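Local coordinates for EGF family domain-containing protein (Toxoplasma gondii, PDB 4Z80) that binds a RON2-like peptide and probably takes part in host-cell invasion at the moving junction, as an apical membrane antigen, at residues A[66-71]-A[172-177]. Sequence-based numbering, arbitrary orientation.
Sequences SSAQAY and MVTDKE
Ser-66 lies against an Asx turn formed by Asp-175, where the loop after strand 60-62 meets the loop that leaves helix 165-172 in this antigen of the PAN-domain family. Asp-175, the last residue of a type I turn begun at Met-172, can be followed outward. Its CB sits 4.0 Å from Ser-67 CA. With CG anti to the backbone N (chi1 -172°), the carboxylate swings back alongside the Ser-66 to Ser-67 peptide, and CG itself comes to 3.7 Å from Ser-67 CA. At the tip the two oxygens part company. OD1 closes the Asx turn by accepting Glu-177 N at 2.9 Å, the donor standing above the carboxylate plane, and also lies 3.2 Å from Ser-66 OG. OD2 passes Ser-67 CB, is hydrogen-bonded to His-264 and forms a salt bridge with Arg-276, which also pairs with Glu-177, itself bonded to His-335; held at both oxygens, the carboxylate has little freedom to rotate. Ser-66 OG also touches the Glu-177 chain, 3.4 Å from CG. One direct backbone bond joins the loops, a nearly straight one (170°) from Lys-176 N to Ser-66 O. Water 1 bridges that same carbonyl to Thr-174 O, donating to both. A second water, separate from the first, accepts from Ala-68 N at 2.9 Å and lies 2.8 Å from Thr-174 OG1.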
loop_
_atom_site.group_PDB
_atom_site.type_symbol
_atom_site.label_atom_id
_atom_site.label_comp_id
_atom_site.label_asym_id
_atom_site.label_seq_id
_atom_site.Cartn_x
_atom_site.Cartn_y
_atom_site.Cartn_z
ATOM N N SER A 66 -1.584 -11.598 15.005
ATOM C CA SER A 66 -1.552 -12.989 15.440
ATOM C C SER A 66 -0.129 -13.425 15.791
ATOM O O SER A 66 0.185 -14.613 15.771
ATOM C CB SER A 66 -2.135 -13.901 14.361
ATOM O OG SER A 66 -1.445 -13.741 13.138
ATOM N N SER A 67 0.733 -12.463 16.110
ATOM C CA SER A 67 2.004 -12.804 16.740
ATOM C C SER A 67 1.667 -13.366 18.117
ATOM O O SER A 67 0.570 -13.149 18.634
ATOM C CB SER A 67 2.942 -11.587 16.833
ATOM O OG SER A 67 2.418 -10.584 17.689
ATOM N N ALA A 68 2.598 -14.103 18.708
ATOM C CA ALA A 68 2.362 -14.704 20.013
ATOM C C ALA A 68 2.003 -13.646 21.061
ATOM O O ALA A 68 1.171 -13.892 21.939
ATOM C CB ALA A 68 3.580 -15.485 20.444
ATOM N N GLN A 69 2.618 -12.468 20.958
ATOM C CA GLN A 69 2.366 -11.385 21.913
ATOM C C GLN A 69 1.216 -10.463 21.498
ATOM O O GLN A 69 0.759 -9.649 22.302
ATOM C CB GLN A 69 3.633 -10.545 22.113
ATOM C CG GLN A 69 4.827 -11.331 22.626
ATOM C CD GLN A 69 4.489 -12.170 23.839
ATOM O OE1 GLN A 69 3.859 -11.691 24.781
ATOM N NE2 GLN A 69 4.879 -13.438 23.810
ATOM N N ALA A 70 0.762 -10.587 20.252
ATOM C CA ALA A 70 -0.335 -9.767 19.732
ATOM C C ALA A 70 -0.087 -8.278 19.980
ATOM O O ALA A 70 -1.002 -7.539 20.336
ATOM C CB ALA A 70 -1.665 -10.202 20.356
ATOM N N TYR A 71 1.156 -7.849 19.760
ATOM C CA TYR A 71 1.608 -6.501 20.114
ATOM C C TYR A 71 0.662 -5.381 19.700
ATOM O O TYR A 71 0.281 -4.552 20.518
ATOM C CB TYR A 71 2.968 -6.211 19.476
ATOM C CG TYR A 71 4.091 -7.134 19.891
ATOM C CD1 TYR A 71 4.669 -7.031 21.150
ATOM C CD2 TYR A 71 4.594 -8.082 19.014
ATOM C CE1 TYR A 71 5.708 -7.866 21.527
ATOM C CE2 TYR A 71 5.629 -8.918 19.382
ATOM C CZ TYR A 71 6.182 -8.802 20.641
ATOM O OH TYR A 71 7.218 -9.630 21.007
ATOM N N MET A 172 8.744 -13.820 14.754
ATOM C CA MET A 172 8.378 -14.164 13.384
ATOM C C MET A 172 7.782 -15.566 13.237
ATOM O O MET A 172 6.640 -15.698 12.807
ATOM C CB MET A 172 9.587 -14.006 12.473
ATOM C CG MET A 172 9.967 -12.554 12.243
ATOM S SD MET A 172 11.516 -12.402 11.343
ATOM C CE MET A 172 11.474 -10.688 10.836
ATOM N N VAL A 173 8.525 -16.612 13.597
ATOM C CA VAL A 173 8.079 -17.968 13.259
ATOM C C VAL A 173 6.787 -18.377 13.962
ATOM O O VAL A 173 6.032 -19.197 13.439
ATOM C CB VAL A 173 9.164 -19.030 13.579
ATOM C CG1 VAL A 173 10.389 -18.791 12.739
ATOM C CG2 VAL A 173 9.489 -19.045 15.045
ATOM N N THR A 174 6.530 -17.809 15.134
ATOM C CA THR A 174 5.326 -18.130 15.893
ATOM C C THR A 174 4.170 -17.154 15.611
ATOM O O THR A 174 3.146 -17.175 16.299
ATOM C CB THR A 174 5.617 -18.152 17.404
ATOM O OG1 THR A 174 6.189 -16.902 17.810
ATOM C CG2 THR A 174 6.590 -19.278 17.743
ATOM N N ASP A 175 4.346 -16.312 14.595
ATOM C CA ASP A 175 3.294 -15.423 14.100
ATOM C C ASP A 175 2.477 -16.178 13.064
ATOM O O ASP A 175 3.027 -16.648 12.069
ATOM C CB ASP A 175 3.929 -14.161 13.496
ATOM C CG ASP A 175 2.913 -13.084 13.120
ATOM O OD1 ASP A 175 1.738 -13.398 12.814
ATOM O OD2 ASP A 175 3.321 -11.900 13.110
ATOM N N LYS A 176 1.168 -16.278 13.275
ATOM C CA LYS A 176 0.329 -17.081 12.392
ATOM C C LYS A 176 0.220 -16.499 10.979
ATOM O O LYS A 176 -0.201 -17.197 10.055
ATOM C CB LYS A 176 -1.059 -17.254 13.014
ATOM C CG LYS A 176 -1.004 -17.987 14.349
ATOM C CD LYS A 176 -2.376 -18.424 14.834
ATOM C CE LYS A 176 -2.253 -19.227 16.121
ATOM N NZ LYS A 176 -3.545 -19.841 16.541
ATOM N N GLU A 177 0.636 -15.245 10.798
ATOM C CA GLU A 177 0.655 -14.643 9.464
ATOM C C GLU A 177 2.006 -14.780 8.762
ATOM O O GLU A 177 2.130 -14.480 7.576
ATOM C CB GLU A 177 0.270 -13.160 9.539
ATOM C CG GLU A 177 -1.198 -12.950 9.853
ATOM C CD GLU A 177 -1.706 -11.607 9.381
ATOM O OE1 GLU A 177 -1.314 -10.581 9.976
ATOM O OE2 GLU A 177 -2.493 -11.581 8.412
HETATM O O HOH W 1 0.487 -16.767 17.441
HETATM O O HOH W 2 5.119 -14.381 17.317
#